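Local coordinates for protein Moesin/ezrin/radixin homolog 2 (Drosophila melanogaster, PDB 7EDR) that probably acts as a Merlin-type FERM adaptor that binds partner proteins at the cell membrane and cortex, at residues 35-40 with 81-86; 126-131 with 195-200; 291-296 with 301-306. All coordinates share one frame; numbering follows the deposited sequence.

How the interactions relate
Each contact falls in a different lobe of the three-lobed FERM module, and the touching residues are mainly buried in all three. They share no helix or strand: interaction 1 joins helix 26-37 to strand 78-85 in the ubiquitin-like lobe, interaction 2 pairs helices 122-137 and 187-198 of the central lobe, and interaction 3 sets helix 277-297 of the PH-like lobe against the segment after it. The first two are purely apolar across their segments; interaction 3 adds a guanidinium-to-carbonyl hydrogen bond to methionine and leucine packing. Only interactions 1 and 3 touch, through Arg40 against Ile305 and Gln306, their centres about 17 Å apart. Interactions 2 and 3 also meet another protein's chain.

Interaction 1 of 3, residues 35-40 with 81-86; sequences RTIGLR and FSFYAK
Ile37, Leu39 and Phe83 form a small apolar helix-to-sheet contact in the ubiquitin-like (beta-grasp) lobe of the FERM module. The topology supports the assignment: a mixed sheet of strand order 2-1-5-3-4, with helix 26-37 packed over it. Strand 78-85 is the middle strand, and Phe83 rises from it toward the end of the helix. The backbones themselves stay well apart, the closest CA pair, Ile37 CA and Phe83 CA, being 11.2 Å from each other, so the meeting is made by side chains alone.

Phe83 has its CG anti to the backbone N (chi1 -168°), which carries the ring out from the strand. Leu39 CD2 arrives at the ring edge, close to the ring plane. Ile37 CD1 comes in beside it on an oblique line, 4.0 Å from Phe83 CE2, and thus both aliphatic side chains converge on one end of the ring. Ile37 reaches that far because its CG1 lies between the backbone N and the carbonyl carbon (chi1 65°), with CD1 extended beyond it.

Gly38 separates the two aliphatic residues and ends the helix. Its positive phi of 77° and two bonds back into the last turn, among them Gly38 N to Arg35 O at 3.3 Å, make a Schellman motif, and the chain reversal there allows Leu39 to face the sheet as Ile37 does.

Farther round, the Phe83 ring meets Phe45 with nearly parallel planes and also packs against Phe30 and Val33 of helix 26-37. Helix 99-114 of the central lobe covers Ile37 through Leu104 and Leu39 through Thr101, so this core borders the interface between lobes. The Leu39 methyl CD2 lies 3.7 Å from Phe83 CZ and 3.9 Å from Phe83 CE2.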
# COMPACT_ATOMS: atom_id res chain seq x y z
N ARG C 35 19.62 -14.55 10.25
CA ARG C 35 18.79 -15.70 10.57
C ARG C 35 18.89 -16.06 12.05
O ARG C 35 17.87 -16.34 12.69
CB ARG C 35 19.20 -16.90 9.71
CG ARG C 35 19.08 -16.70 8.22
CD ARG C 35 19.57 -17.95 7.44
NE ARG C 35 18.42 -18.74 7.05
CZ ARG C 35 18.15 -19.96 7.48
NH1 ARG C 35 18.98 -20.59 8.30
NH2 ARG C 35 17.03 -20.55 7.08
N THR C 36 20.11 -16.02 12.61
CA THR C 36 20.33 -16.41 14.00
C THR C 36 19.49 -15.57 14.96
O THR C 36 18.94 -16.09 15.93
CB THR C 36 21.82 -16.26 14.36
OG1 THR C 36 22.61 -17.09 13.51
CG2 THR C 36 22.06 -16.67 15.79
N ILE C 37 19.39 -14.26 14.71
CA ILE C 37 18.72 -13.35 15.64
C ILE C 37 17.27 -13.06 15.23
O ILE C 37 16.56 -12.36 15.97
CB ILE C 37 19.53 -12.06 15.80
CG1 ILE C 37 19.58 -11.28 14.48
CG2 ILE C 37 20.94 -12.40 16.28
CD1 ILE C 37 20.25 -9.90 14.59
N GLY C 38 16.81 -13.59 14.10
CA GLY C 38 15.44 -13.37 13.68
C GLY C 38 15.18 -12.01 13.08
O GLY C 38 14.06 -11.50 13.16
N LEU C 39 16.20 -11.39 12.48
CA LEU C 39 16.07 -10.05 11.92
C LEU C 39 15.73 -10.16 10.45
O LEU C 39 16.52 -10.70 9.67
CB LEU C 39 17.36 -9.26 12.12
CG LEU C 39 17.38 -7.91 11.39
CD1 LEU C 39 16.54 -6.89 12.13
CD2 LEU C 39 18.80 -7.40 11.18
N ARG C 40 14.56 -9.65 10.06
CA ARG C 40 14.21 -9.57 8.64
C ARG C 40 14.38 -8.18 8.05
O ARG C 40 14.62 -8.06 6.85
CB ARG C 40 12.77 -10.03 8.44
CG ARG C 40 12.55 -11.46 8.92
CD ARG C 40 11.23 -12.01 8.40
NE ARG C 40 10.78 -13.20 9.10
CZ ARG C 40 11.19 -14.44 8.82
NH1 ARG C 40 12.09 -14.64 7.87
NH2 ARG C 40 10.71 -15.48 9.51
N PHE C 81 33.68 -8.66 14.18
CA PHE C 81 32.79 -7.68 13.59
C PHE C 81 31.82 -7.15 14.64
O PHE C 81 31.42 -7.87 15.57
CB PHE C 81 32.00 -8.28 12.43
CG PHE C 81 32.85 -8.86 11.34
CD1 PHE C 81 33.41 -8.04 10.37
CD2 PHE C 81 33.10 -10.23 11.29
CE1 PHE C 81 34.19 -8.57 9.36
CE2 PHE C 81 33.87 -10.77 10.27
CZ PHE C 81 34.42 -9.93 9.30
N SER C 82 31.43 -5.89 14.47
CA SER C 82 30.28 -5.32 15.16
C SER C 82 29.08 -5.26 14.22
O SER C 82 29.21 -4.81 13.07
CB SER C 82 30.61 -3.93 15.68
OG SER C 82 31.76 -3.97 16.49
N PHE C 83 27.92 -5.69 14.71
CA PHE C 83 26.66 -5.60 13.98
C PHE C 83 25.93 -4.33 14.44
O PHE C 83 25.46 -4.27 15.58
CB PHE C 83 25.82 -6.84 14.23
CG PHE C 83 24.64 -6.97 13.31
CD1 PHE C 83 24.81 -7.39 12.00
CD2 PHE C 83 23.35 -6.71 13.76
CE1 PHE C 83 23.73 -7.53 11.16
CE2 PHE C 83 22.26 -6.86 12.92
CZ PHE C 83 22.44 -7.26 11.63
N TYR C 84 25.85 -3.34 13.55
CA TYR C 84 25.33 -2.00 13.85
C TYR C 84 24.27 -1.60 12.84
O TYR C 84 24.32 -2.00 11.68
CB TYR C 84 26.40 -0.88 13.78
CG TYR C 84 27.44 -0.85 14.84
CD1 TYR C 84 27.10 -1.00 16.18
CD2 TYR C 84 28.78 -0.62 14.52
CE1 TYR C 84 28.08 -0.95 17.19
CE2 TYR C 84 29.77 -0.57 15.51
CZ TYR C 84 29.41 -0.74 16.85
OH TYR C 84 30.37 -0.69 17.85
N ALA C 85 23.35 -0.74 13.28
CA ALA C 85 22.56 0.01 12.32
C ALA C 85 23.47 0.99 11.60
O ALA C 85 24.14 1.81 12.25
CB ALA C 85 21.42 0.76 13.01
N LYS C 86 23.52 0.89 10.27
CA LYS C 86 24.25 1.84 9.46
C LYS C 86 23.35 2.95 8.93
O LYS C 86 23.82 4.07 8.65
CB LYS C 86 24.94 1.09 8.30
CG LYS C 86 25.77 1.94 7.37
CD LYS C 86 26.45 1.03 6.36
CE LYS C 86 27.37 1.80 5.45
NZ LYS C 86 27.96 0.87 4.44

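Interaction 2 of 3, residues 126-131 with 195-200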
# COMPACT_ATOMS: atom_id res chain seq x y z
N VAL C 126 17.06 13.05 31.52
CA VAL C 126 16.37 12.46 32.66
C VAL C 126 15.19 11.63 32.19
O VAL C 126 14.97 10.51 32.66
CB VAL C 126 15.94 13.53 33.68
CG1 VAL C 126 15.07 12.90 34.75
CG2 VAL C 126 17.15 14.18 34.30
N LEU C 127 14.40 12.17 31.26
CA LEU C 127 13.29 11.41 30.70
C LEU C 127 13.78 10.11 30.06
O LEU C 127 13.27 9.02 30.36
CB LEU C 127 12.53 12.27 29.69
CG LEU C 127 11.47 11.55 28.85
CD1 LEU C 127 10.46 10.88 29.75
CD2 LEU C 127 10.79 12.55 27.98
N LEU C 128 14.78 10.20 29.19
CA LEU C 128 15.35 9.00 28.59
C LEU C 128 15.80 8.02 29.67
O LEU C 128 15.61 6.81 29.54
CB LEU C 128 16.52 9.38 27.68
CG LEU C 128 16.10 10.23 26.48
CD1 LEU C 128 17.31 10.65 25.69
CD2 LEU C 128 15.16 9.41 25.62
N ALA C 129 16.38 8.54 30.75
CA ALA C 129 16.86 7.67 31.80
C ALA C 129 15.70 6.95 32.47
O ALA C 129 15.78 5.74 32.74
CB ALA C 129 17.69 8.46 32.81
N SER C 130 14.59 7.66 32.71
CA SER C 130 13.45 7.03 33.37
C SER C 130 12.81 5.97 32.49
O SER C 130 12.34 4.95 33.00
CB SER C 130 12.43 8.08 33.79
OG SER C 130 11.70 8.58 32.70
N TYR C 131 12.82 6.17 31.16
CA TYR C 131 12.42 5.10 30.23
C TYR C 131 13.39 3.93 30.26
O TYR C 131 12.98 2.76 30.27
CB TYR C 131 12.33 5.64 28.80
CG TYR C 131 11.18 6.57 28.50
CD1 TYR C 131 10.00 6.54 29.24
CD2 TYR C 131 11.26 7.47 27.45
CE1 TYR C 131 8.94 7.40 28.95
CE2 TYR C 131 10.21 8.32 27.15
CZ TYR C 131 9.06 8.29 27.89
OH TYR C 131 8.04 9.15 27.56
N LEU C 195 12.90 5.80 21.62
CA LEU C 195 13.34 6.15 20.27
C LEU C 195 12.59 7.37 19.73
O LEU C 195 13.20 8.25 19.11
CB LEU C 195 13.18 4.95 19.33
CG LEU C 195 14.16 3.83 19.63
CD1 LEU C 195 13.76 2.51 18.94
CD2 LEU C 195 15.57 4.25 19.23
N LYS C 196 11.28 7.46 19.99
CA LYS C 196 10.52 8.62 19.52
C LYS C 196 11.09 9.94 20.03
O LYS C 196 11.01 10.96 19.34
CB LYS C 196 9.06 8.48 19.91
CG LYS C 196 8.24 7.76 18.86
CD LYS C 196 6.75 7.85 19.15
CE LYS C 196 6.29 6.65 19.95
NZ LYS C 196 4.85 6.75 20.22
N ILE C 197 11.69 9.94 21.21
CA ILE C 197 12.33 11.15 21.72
C ILE C 197 13.76 11.27 21.21
O ILE C 197 14.20 12.37 20.87
CB ILE C 197 12.25 11.16 23.25
CG1 ILE C 197 10.87 11.69 23.64
CG2 ILE C 197 13.36 12.01 23.87
CD1 ILE C 197 10.48 11.32 24.93
N ALA C 198 14.50 10.16 21.14
CA ALA C 198 15.85 10.23 20.59
C ALA C 198 15.84 10.74 19.16
O ALA C 198 16.72 11.51 18.76
CB ALA C 198 16.52 8.86 20.64
N GLN C 199 14.84 10.35 18.36
CA GLN C 199 14.93 10.66 16.95
C GLN C 199 14.72 12.15 16.67
O GLN C 199 15.04 12.60 15.56
CB GLN C 199 13.95 9.79 16.15
CG GLN C 199 12.57 10.36 15.90
CD GLN C 199 11.70 9.39 15.11
OE1 GLN C 199 12.18 8.59 14.32
NE2 GLN C 199 10.40 9.45 15.36
N ASP C 200 14.25 12.91 17.64
CA ASP C 200 14.07 14.35 17.48
C ASP C 200 15.29 15.14 17.91
O ASP C 200 15.30 16.37 17.77
CB ASP C 200 12.82 14.83 18.24
CG ASP C 200 11.51 14.46 17.51
OD1 ASP C 200 11.58 13.98 16.35
OD2 ASP C 200 10.42 14.66 18.08
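Ile197 projects from helix 187-198 into a notch on helix 122-137 made by Leu127, Leu128 and Tyr131, positions i, i+1 and i+4. Its two branches divide the work. CD1 comes nearest to Leu127 CD2, at 3.3 Å, a value too short to be taken literally at this resolution, and reaches the edge of the Tyr131 ring near its plane, 3.7 Å from Tyr131 CE2; CG2 lies 3.6 Å from Leu128 CD2. Ile197 crosses Leu127 and Tyr131 at about a right angle but runs alongside Leu128 in the opposite sense.

The branches part because CG2 is anti to the backbone N while CG1 stands beside it (chi1 -82°). Leu127 CD1 rests 3.5 Å above one face of the Tyr131 ring, toward its rim. Leu127 O accepts Ser130 OG, in the carbonyl plane on a lone pair, and also Tyr131 N; Ser130 OG is hydrogen-bonded to His182 NE2 as well.

Ile197 also packs against an aromatic side chain of another protein's chain. Within the all-helical central FERM lobe, Leu128 and Ala198 both lean on Ile113 of helix 99-114, and Leu127 touches Trp178 of helix 168-179.

Interaction 3 of 3, residues 291-296 with 301-306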
# COMPACT_ATOMS: atom_id res chain seq x y z
N HIS C 291 20.11 7.10 0.03
CA HIS C 291 19.24 7.42 -1.09
C HIS C 291 18.36 6.23 -1.49
O HIS C 291 17.16 6.40 -1.75
CB HIS C 291 20.05 7.89 -2.29
CG HIS C 291 19.21 8.24 -3.46
ND1 HIS C 291 18.72 7.28 -4.34
CD2 HIS C 291 18.71 9.42 -3.88
CE1 HIS C 291 17.97 7.87 -5.25
NE2 HIS C 291 17.95 9.17 -5.00
N ASP C 292 18.95 5.01 -1.54
CA ASP C 292 18.16 3.81 -1.80
C ASP C 292 16.97 3.70 -0.87
O ASP C 292 15.84 3.45 -1.30
CB ASP C 292 19.01 2.54 -1.65
CG ASP C 292 20.00 2.31 -2.79
OD1 ASP C 292 19.80 2.84 -3.91
OD2 ASP C 292 20.99 1.58 -2.55
N LEU C 293 17.21 3.87 0.44
CA LEU C 293 16.12 3.67 1.39
C LEU C 293 15.14 4.82 1.34
O LEU C 293 13.95 4.63 1.60
CB LEU C 293 16.64 3.51 2.82
CG LEU C 293 17.40 2.22 3.03
CD1 LEU C 293 18.07 2.19 4.37
CD2 LEU C 293 16.45 1.07 2.91
N TYR C 294 15.64 6.02 1.01
CA TYR C 294 14.76 7.17 0.87
C TYR C 294 13.64 6.89 -0.13
O TYR C 294 12.46 7.17 0.14
CB TYR C 294 15.58 8.41 0.46
CG TYR C 294 14.78 9.69 0.40
CD1 TYR C 294 14.12 10.07 -0.77
CD2 TYR C 294 14.67 10.51 1.52
CE1 TYR C 294 13.37 11.24 -0.83
CE2 TYR C 294 13.93 11.69 1.48
CZ TYR C 294 13.28 12.05 0.31
OH TYR C 294 12.54 13.23 0.28
N MET C 295 13.99 6.32 -1.29
CA MET C 295 12.99 5.98 -2.29
C MET C 295 12.18 4.74 -1.90
O MET C 295 10.97 4.70 -2.13
CB MET C 295 13.65 5.75 -3.65
CG MET C 295 14.36 6.97 -4.20
SD MET C 295 13.22 8.34 -4.52
CE MET C 295 14.35 9.43 -5.40
N ARG C 296 12.84 3.73 -1.33
CA ARG C 296 12.14 2.50 -0.95
C ARG C 296 11.13 2.77 0.15
O ARG C 296 10.01 2.23 0.13
CB ARG C 296 13.15 1.43 -0.51
CG ARG C 296 13.97 0.84 -1.65
CD ARG C 296 14.98 -0.14 -1.12
NE ARG C 296 14.32 -1.22 -0.38
CZ ARG C 296 14.95 -2.25 0.19
NH1 ARG C 296 16.27 -2.33 0.10
NH2 ARG C 296 14.27 -3.18 0.84
N ASP C 301 5.76 -1.30 -0.30
CA ASP C 301 5.87 -2.73 -0.63
C ASP C 301 7.33 -3.21 -0.64
O ASP C 301 7.60 -4.36 -0.30
CB ASP C 301 5.22 -3.02 -1.98
CG ASP C 301 3.71 -2.95 -1.90
OD1 ASP C 301 3.17 -3.01 -0.77
OD2 ASP C 301 3.05 -2.82 -2.96
N THR C 302 8.27 -2.34 -1.02
CA THR C 302 9.68 -2.72 -1.00
C THR C 302 10.20 -2.99 0.41
O THR C 302 11.31 -3.51 0.54
CB THR C 302 10.54 -1.63 -1.67
OG1 THR C 302 10.60 -0.46 -0.84
CG2 THR C 302 9.96 -1.25 -3.04
N MET C 303 9.44 -2.62 1.45
CA MET C 303 9.87 -2.82 2.84
C MET C 303 9.11 -3.93 3.54
O MET C 303 9.20 -4.04 4.76
CB MET C 303 9.72 -1.52 3.65
CG MET C 303 10.37 -0.29 3.03
SD MET C 303 12.14 -0.47 2.82
CE MET C 303 12.72 0.82 3.91
N GLU C 304 8.35 -4.73 2.80
CA GLU C 304 7.63 -5.85 3.40
C GLU C 304 8.59 -6.90 3.92
O GLU C 304 9.64 -7.17 3.34
CB GLU C 304 6.73 -6.52 2.38
CG GLU C 304 5.34 -5.95 2.29
CD GLU C 304 4.70 -6.32 0.97
OE1 GLU C 304 3.97 -5.48 0.41
OE2 GLU C 304 4.95 -7.45 0.48
N ILE C 305 8.20 -7.54 5.00
CA ILE C 305 8.97 -8.67 5.50
C ILE C 305 8.07 -9.89 5.56
O ILE C 305 6.85 -9.79 5.69
CB ILE C 305 9.58 -8.37 6.87
CG1 ILE C 305 8.48 -8.13 7.89
CG2 ILE C 305 10.52 -7.20 6.76
CD1 ILE C 305 9.00 -7.99 9.28
N GLN C 306 8.71 -11.06 5.45
CA GLN C 306 8.07 -12.34 5.70
C GLN C 306 7.46 -12.40 7.10
O GLN C 306 6.33 -12.87 7.28
CB GLN C 306 9.10 -13.46 5.52
CG GLN C 306 8.54 -14.86 5.73
CD GLN C 306 9.07 -15.85 4.71
OE1 GLN C 306 10.28 -15.90 4.44
NE2 GLN C 306 8.17 -16.63 4.11
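The guanidinium of Arg296 has Leu293 CD2 on one face, 4.2 Å above the plane and offset toward the rim, and Thr302 O at its edge. Arg296 NH2 donates to Thr302 O at 3.0 Å with an N-H...O angle of 158°. The acceptor lies near the guanidinium plane, whereas the donor is tilted 31° from the plane of the carbonyl. Met303 SD approaches the guanidinium group obliquely, 3.9 Å from Arg296 NE.

A bend at the third torsion of Arg296 (chi3 58°) swings the group out from the flank of the helix, toward Thr302 O. Met303 in turn is folded at its second and third torsions, which curls the thioether back over the arginine stem: SD is 4.0 Å from Arg296 CB, and Met303 CE continues to Leu293 CD2 at 3.9 Å. The methyl that lies over the guanidinium rim is thus the one that packs on Met303.

Thr302 points its side chain at the helix as well, with OG1 3.2 Å from Arg296 CB and 2.9 Å from Arg296 O; the hydroxyl is hydrogen-bonded to Lys299 O, in the link between the two segments. The Arg296 NH2 that serves Thr302 also makes a salt bridge to an acidic side chain of another protein's chain, which supplies an aromatic partner for a cation-pi contact too. These further partners would add to the restraint on the guanidinium.

Beyond Met303 the chain leads toward the ubiquitin-like lobe, whose Arg40 packs on Ile305 and Gln306. The contact as a whole is a helix end with a short link and a 3-10 segment beside it: Thr302 packs on Arg296 in the last turn, and Met303 reaches back to Leu293, on helix 277-297, the long C-terminal helix of the PH-like FERM lobe.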